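Local structure of vanadium-dependent haloperoxidase (Zobellia galactanivorans, 4CIT) at residues L41-I45 and H116-S120; W166-Y172 and W206-F212. The protein binds vanadate and is a bacterial vanadium-dependent iodoperoxidase, which probably uses hydrogen peroxide to oxidise iodide. All coordinates share one frame; numbering follows the deposited sequence.

Interaction 1: L41-I45 and H116-S120; sequences LDASI and HMELS
Ser44 and His116 meet through a short hydrogen bond, with Ser44 OG 2.7 Å from His116 ND1. With chi1 at -176°, OG points away from the Ser44 backbone N and reaches the imidazole at its edge, near the ring plane. Two aliphatic side chains of the same helix, one turn apart, pack on the rest of this ring. Leu41 lays one methyl over a ring face, a CH-pi contact in which CD1 is 3.8 Å from the ring centroid of His116. That methyl sits off-centre, nearest the CD2 corner. Ile45 CG1 comes in obliquely, 3.6 Å from His116 NE2. Met117 adds its CG, 3.5 Å from Ser44 OG. The axes of the short segments 41-45 and 116-120 run almost parallel, at 6°, and come within 10.1 Å of each other. Helix 59-80 also touches the His116 side chain, through Pro69 and Asn70. Ser120 OG and Ser120 N reach the carbonyl O of His116 from opposite faces of its plane; the OG bond is 2.9 Å. All touching residues are buried in the mostly helical body of the enzyme. The Ser44 bond therefore satisfies His116 ND1 inside the packing, and it is likely to restrain rotation of the ring.

Interaction 2: W166-Y172 and W206-F212; sequences WMNKDNY and WNKIRPF
Arg210 lays its guanidinium flat on the indole of Trp166, with the group centres 3.8 Å apart and the planes at 15°. The stack is also a cation-pi contact over the five-membered ring. The Arg210 chain is extended up to CD and then bends (chi3 57°), which sets NH1 and NH2 end-on to the backbone O of Trp166. NH1 and NH2 of Arg210 each lie 3.0 Å from that O. Asp170 CB covers the other guanidinium face, 3.5 Å from Arg210 NH2. With a leucine here, the Trp166 carbonyl would probably be left with Lys169 N alone of its three donors, and the indole face would lose its cation. Phe212 meets the indole obliquely, with CE1 3.6 Å from Trp166 CH2. Trp166 NE1 is a donor to Asn92 O.

Where helix 146-167 ends, the chain makes a type I beta turn from Met167 to Asp170. An Asx turn follows, with Tyr172 N donating to Asp170 OD1. The other carboxylate oxygen, OD2, pairs with Arg64 and Tyr68 of helix 59-80. Across the contact the backbones join by a nearly straight bond (172°) from Arg210 N to Asp170 O. Further along, Ile209 CD1 packs 3.5 Å from Tyr172 CA, and the Tyr172 ring edge meets Trp206.

The outer side is looser. Asn171 ND2 reaches Lys208 O at 3.0 Å from above the carbonyl plane. The chains of Lys169 and Lys208 lead away into solvent after brushing the contact with their first carbons. A water links Lys169 O to Arg210 NH1, 3.3 Å from that nitrogen.

From the N terminus, helix 38-55 comes first. Interaction 1 brings helix 108-123 back beside it and closes a loop of 70 residues. That loop holds helix 59-80 and the sodium site at Ala78, Asn81 and Tyr84. The chain then runs through helices 128-144 and 146-167. Interaction 2 ties the end of the latter and the turn after it to the loop 206-212, before helix 235-253. It closes a shorter loop of 33 residues, which includes most of helix 172-175. The two contacts follow in series, neither nested nor crossed. Their centres are about 20 Å apart, yet Leu119 CD2 packs 4.2 Å from Met167 CE. Helices 59-80 and 307-335 touch both.

Interaction 1: L41-I45 and H116-S120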
loop_
_atom_site.group_PDB
_atom_site.type_symbol
_atom_site.label_atom_id
_atom_site.label_comp_id
_atom_site.label_asym_id
_atom_site.label_seq_id
_atom_site.Cartn_x
_atom_site.Cartn_y
_atom_site.Cartn_z
ATOM N N LEU A 41 1.936 -10.918 14.053
ATOM C CA LEU A 41 1.779 -9.652 13.364
ATOM C C LEU A 41 1.122 -9.909 11.996
ATOM O O LEU A 41 0.167 -9.186 11.574
ATOM C CB LEU A 41 3.135 -9.021 13.243
ATOM C CG LEU A 41 3.266 -7.703 12.477
ATOM C CD1 LEU A 41 2.425 -6.624 13.070
ATOM C CD2 LEU A 41 4.745 -7.267 12.424
ATOM N N ASP A 42 1.632 -10.932 11.293
ATOM C CA ASP A 42 1.047 -11.268 10.015
ATOM C C ASP A 42 -0.460 -11.583 10.109
ATOM O O ASP A 42 -1.208 -11.275 9.172
ATOM C CB ASP A 42 1.765 -12.483 9.347
ATOM C CG ASP A 42 3.195 -12.178 8.893
ATOM O OD1 ASP A 42 3.513 -10.952 8.676
ATOM O OD2 ASP A 42 3.972 -13.172 8.698
ATOM N N ALA A 43 -0.858 -12.287 11.163
ATOM C CA ALA A 43 -2.261 -12.589 11.430
ATOM C C ALA A 43 -3.109 -11.290 11.456
ATOM O O ALA A 43 -4.172 -11.202 10.860
ATOM C CB ALA A 43 -2.392 -13.409 12.700
ATOM N N SER A 44 -2.654 -10.262 12.168
ATOM C CA SER A 44 -3.347 -9.007 12.219
ATOM C C SER A 44 -3.440 -8.311 10.863
ATOM O O SER A 44 -4.536 -7.887 10.444
ATOM C CB SER A 44 -2.659 -8.070 13.237
ATOM O OG SER A 44 -3.320 -6.835 13.417
ATOM N N ILE A 45 -2.347 -8.323 10.116
ATOM C CA ILE A 45 -2.323 -7.672 8.811
ATOM C C ILE A 45 -3.217 -8.488 7.817
ATOM O O ILE A 45 -3.922 -7.912 7.033
ATOM C CB ILE A 45 -0.851 -7.512 8.314
ATOM C CG1 ILE A 45 -0.060 -6.582 9.244
ATOM C CG2 ILE A 45 -0.797 -7.042 6.889
ATOM C CD1 ILE A 45 1.387 -6.443 8.970
ATOM N N HIS A 116 -0.983 -2.882 17.428
ATOM C CA HIS A 116 -1.268 -3.078 15.987
ATOM C C HIS A 116 -2.778 -3.433 15.809
ATOM O O HIS A 116 -3.482 -2.834 14.992
ATOM C CB HIS A 116 -0.372 -4.138 15.414
ATOM C CG HIS A 116 -0.448 -4.237 13.949
ATOM N ND1 HIS A 116 -1.506 -4.829 13.300
ATOM C CD2 HIS A 116 0.392 -3.774 12.977
ATOM C CE1 HIS A 116 -1.339 -4.678 11.987
ATOM N NE2 HIS A 116 -0.182 -4.073 11.774
ATOM N N MET A 117 -3.267 -4.415 16.602
ATOM C CA MET A 117 -4.645 -4.815 16.465
ATOM C C MET A 117 -5.593 -3.718 16.848
ATOM O O MET A 117 -6.614 -3.516 16.209
ATOM C CB MET A 117 -4.933 -6.086 17.271
ATOM C CG MET A 117 -4.191 -7.278 16.807
ATOM S SD MET A 117 -4.636 -8.929 17.536
ATOM C CE MET A 117 -4.107 -8.608 19.226
ATOM N N GLU A 118 -5.293 -3.006 17.938
ATOM C CA GLU A 118 -6.217 -1.969 18.379
ATOM C C GLU A 118 -6.345 -0.837 17.332
ATOM O O GLU A 118 -7.433 -0.416 16.979
ATOM C CB GLU A 118 -5.654 -1.299 19.691
ATOM C CG GLU A 118 -6.320 -0.006 20.132
ATOM C CD GLU A 118 -7.795 -0.084 20.437
ATOM O OE1 GLU A 118 -8.347 -1.164 20.603
ATOM O OE2 GLU A 118 -8.473 0.978 20.328
ATOM N N LEU A 119 -5.211 -0.383 16.752
ATOM C CA LEU A 119 -5.298 0.662 15.725
ATOM C C LEU A 119 -5.907 0.152 14.439
ATOM O O LEU A 119 -6.692 0.878 13.814
ATOM C CB LEU A 119 -3.946 1.307 15.452
ATOM C CG LEU A 119 -3.494 2.053 16.679
ATOM C CD1 LEU A 119 -2.200 2.639 16.370
ATOM C CD2 LEU A 119 -4.402 3.206 17.053
ATOM N N SER A 120 -5.586 -1.074 14.073
ATOM C CA SER A 120 -6.205 -1.685 12.908
ATOM C C SER A 120 -7.773 -1.683 13.056
ATOM O O SER A 120 -8.477 -1.302 12.152
ATOM C CB SER A 120 -5.733 -3.050 12.687
ATOM O OG SER A 120 -4.386 -3.071 12.286
#

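Interaction 2: W166-Y172 and W206-F212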
loop_
_atom_site.group_PDB
_atom_site.type_symbol
_atom_site.label_atom_id
_atom_site.label_comp_id
_atom_site.label_asym_id
_atom_site.label_seq_id
_atom_site.Cartn_x
_atom_site.Cartn_y
_atom_site.Cartn_z
ATOM N N TRP A 166 -2.178 11.223 17.254
ATOM C CA TRP A 166 -1.407 11.743 16.123
ATOM C C TRP A 166 -2.139 11.397 14.814
ATOM O O TRP A 166 -2.248 12.302 13.933
ATOM C CB TRP A 166 -0.034 11.103 16.139
ATOM C CG TRP A 166 0.793 11.293 14.926
ATOM C CD1 TRP A 166 1.297 12.457 14.434
ATOM C CD2 TRP A 166 1.376 10.245 14.212
ATOM N NE1 TRP A 166 2.101 12.197 13.380
ATOM C CE2 TRP A 166 2.180 10.836 13.205
ATOM C CE3 TRP A 166 1.279 8.842 14.323
ATOM C CZ2 TRP A 166 2.898 10.109 12.316
ATOM C CZ3 TRP A 166 1.999 8.095 13.398
ATOM C CH2 TRP A 166 2.868 8.758 12.449
ATOM N N MET A 167 -2.635 10.161 14.679
ATOM C CA MET A 167 -3.301 9.741 13.415
ATOM C C MET A 167 -4.566 10.574 13.187
ATOM O O MET A 167 -4.944 10.919 12.054
ATOM C CB MET A 167 -3.680 8.257 13.614
ATOM C CG MET A 167 -4.658 7.571 12.740
ATOM S SD MET A 167 -4.735 5.804 13.381
ATOM C CE MET A 167 -6.240 5.867 14.402
ATOM N N ASN A 168 -5.223 10.958 14.275
ATOM C CA ASN A 168 -6.416 11.746 14.185
ATOM C C ASN A 168 -6.205 13.233 13.866
ATOM O O ASN A 168 -7.197 13.973 13.789
ATOM C CB ASN A 168 -7.288 11.639 15.451
ATOM C CG ASN A 168 -7.986 10.265 15.572
ATOM O OD1 ASN A 168 -8.254 9.565 14.626
ATOM N ND2 ASN A 168 -8.242 9.886 16.771
ATOM N N LYS A 169 -4.958 13.674 13.698
ATOM C CA LYS A 169 -4.651 15.004 13.282
ATOM C C LYS A 169 -4.147 15.073 11.805
ATOM O O LYS A 169 -3.611 16.067 11.403
ATOM C CB LYS A 169 -3.580 15.560 14.208
ATOM C CG LYS A 169 -4.090 15.829 15.633
ATOM C CD LYS A 169 -2.904 16.265 16.466
ATOM C CE LYS A 169 -3.156 16.297 17.973
ATOM N NZ LYS A 169 -4.327 17.211 18.210
ATOM N N ASP A 170 -4.356 14.018 11.039
ATOM C CA ASP A 170 -3.782 13.908 9.700
ATOM C C ASP A 170 -4.712 14.397 8.562
ATOM O O ASP A 170 -4.414 14.256 7.392
ATOM C CB ASP A 170 -3.341 12.480 9.415
ATOM C CG ASP A 170 -4.464 11.535 9.041
ATOM O OD1 ASP A 170 -5.661 11.799 9.241
ATOM O OD2 ASP A 170 -4.088 10.424 8.572
ATOM N N ASN A 171 -5.824 14.995 8.909
ATOM C CA ASN A 171 -6.775 15.543 7.925
ATOM C C ASN A 171 -7.698 14.603 7.249
ATOM O O ASN A 171 -8.587 15.013 6.464
ATOM C CB ASN A 171 -6.115 16.471 6.901
ATOM C CG ASN A 171 -7.026 17.662 6.513
ATOM O OD1 ASN A 171 -7.689 18.267 7.365
ATOM N ND2 ASN A 171 -6.929 18.087 5.287
ATOM N N TYR A 172 -7.590 13.309 7.560
ATOM C CA TYR A 172 -8.495 12.336 6.934
ATOM C C TYR A 172 -9.935 12.666 7.344
ATOM O O TYR A 172 -10.854 12.638 6.544
ATOM C CB TYR A 172 -8.177 10.941 7.412
ATOM C CG TYR A 172 -9.091 9.872 6.950
ATOM C CD1 TYR A 172 -8.987 9.397 5.654
ATOM C CD2 TYR A 172 -10.033 9.292 7.794
ATOM C CE1 TYR A 172 -9.813 8.414 5.177
ATOM C CE2 TYR A 172 -10.876 8.252 7.339
ATOM C CZ TYR A 172 -10.790 7.868 6.003
ATOM O OH TYR A 172 -11.571 6.893 5.463
ATOM N N TRP A 206 -7.134 13.342 -1.687
ATOM C CA TRP A 206 -6.117 12.563 -0.956
ATOM C C TRP A 206 -4.845 13.360 -0.815
ATOM O O TRP A 206 -4.142 13.172 0.190
ATOM C CB TRP A 206 -5.855 11.229 -1.623
ATOM C CG TRP A 206 -5.309 10.210 -0.728
ATOM C CD1 TRP A 206 -4.043 9.701 -0.718
ATOM C CD2 TRP A 206 -5.977 9.678 0.411
ATOM N NE1 TRP A 206 -3.887 8.816 0.351
ATOM C CE2 TRP A 206 -5.063 8.835 1.083
ATOM C CE3 TRP A 206 -7.279 9.879 0.976
ATOM C CZ2 TRP A 206 -5.427 8.136 2.227
ATOM C CZ3 TRP A 206 -7.620 9.199 2.128
ATOM C CH2 TRP A 206 -6.686 8.385 2.769
ATOM N N ASN A 207 -4.573 14.348 -1.715
ATOM C CA ASN A 207 -3.452 15.221 -1.543
ATOM C C ASN A 207 -3.498 16.156 -0.360
ATOM O O ASN A 207 -2.523 16.877 -0.119
ATOM C CB ASN A 207 -3.085 15.910 -2.849
ATOM C CG ASN A 207 -4.054 16.913 -3.264
ATOM O OD1 ASN A 207 -5.172 17.001 -2.698
ATOM N ND2 ASN A 207 -3.679 17.707 -4.309
ATOM N N LYS A 208 -4.619 16.157 0.354
ATOM C CA LYS A 208 -4.748 16.990 1.564
ATOM C C LYS A 208 -4.521 16.217 2.855
ATOM O O LYS A 208 -4.618 16.809 3.931
ATOM C CB LYS A 208 -6.117 17.629 1.600
ATOM C CG LYS A 208 -6.401 18.480 0.413
ATOM C CD LYS A 208 -5.556 19.678 0.308
ATOM C CE LYS A 208 -5.977 20.536 -0.915
ATOM N NZ LYS A 208 -4.770 20.834 -1.769
ATOM N N ILE A 209 -4.169 14.944 2.752
ATOM C CA ILE A 209 -3.824 14.109 3.936
ATOM C C ILE A 209 -2.378 14.488 4.308
ATOM O O ILE A 209 -1.521 14.698 3.453
ATOM C CB ILE A 209 -3.899 12.614 3.541
ATOM C CG1 ILE A 209 -5.337 12.232 3.049
ATOM C CG2 ILE A 209 -3.447 11.794 4.761
ATOM C CD1 ILE A 209 -6.388 12.406 4.112
ATOM N N ARG A 210 -2.078 14.560 5.595
ATOM C CA ARG A 210 -0.712 14.725 6.057
ATOM C C ARG A 210 0.203 13.632 5.607
ATOM O O ARG A 210 0.005 12.471 5.980
ATOM C CB ARG A 210 -0.727 14.758 7.578
ATOM C CG ARG A 210 0.652 15.107 8.224
ATOM C CD ARG A 210 0.645 14.935 9.702
ATOM N NE ARG A 210 0.274 13.563 10.091
ATOM C CZ ARG A 210 -0.302 13.213 11.221
ATOM N NH1 ARG A 210 -0.585 14.092 12.153
ATOM N NH2 ARG A 210 -0.516 11.966 11.454
ATOM N N PRO A 211 1.245 13.944 4.824
ATOM C CA PRO A 211 2.177 12.865 4.529
ATOM C C PRO A 211 3.036 12.456 5.734
ATOM O O PRO A 211 3.214 13.245 6.701
ATOM C CB PRO A 211 3.077 13.466 3.453
ATOM C CG PRO A 211 2.613 14.825 3.177
ATOM C CD PRO A 211 1.650 15.227 4.265
ATOM N N PHE A 212 3.495 11.221 5.767
ATOM C CA PHE A 212 4.428 10.785 6.835
ATOM C C PHE A 212 5.818 11.350 6.756
ATOM O O PHE A 212 6.394 11.748 7.777
ATOM C CB PHE A 212 4.524 9.242 6.808
ATOM C CG PHE A 212 3.306 8.545 7.312
ATOM C CD1 PHE A 212 3.002 8.501 8.679
ATOM C CD2 PHE A 212 2.398 7.956 6.447
ATOM C CE1 PHE A 212 1.883 7.802 9.121
ATOM C CE2 PHE A 212 1.222 7.321 6.901
ATOM C CZ PHE A 212 1.024 7.177 8.276
HETATM O O HOH W 1 -1.131 17.330 11.991
HETATM O O HOH W 2 -1.620 9.862 6.611
#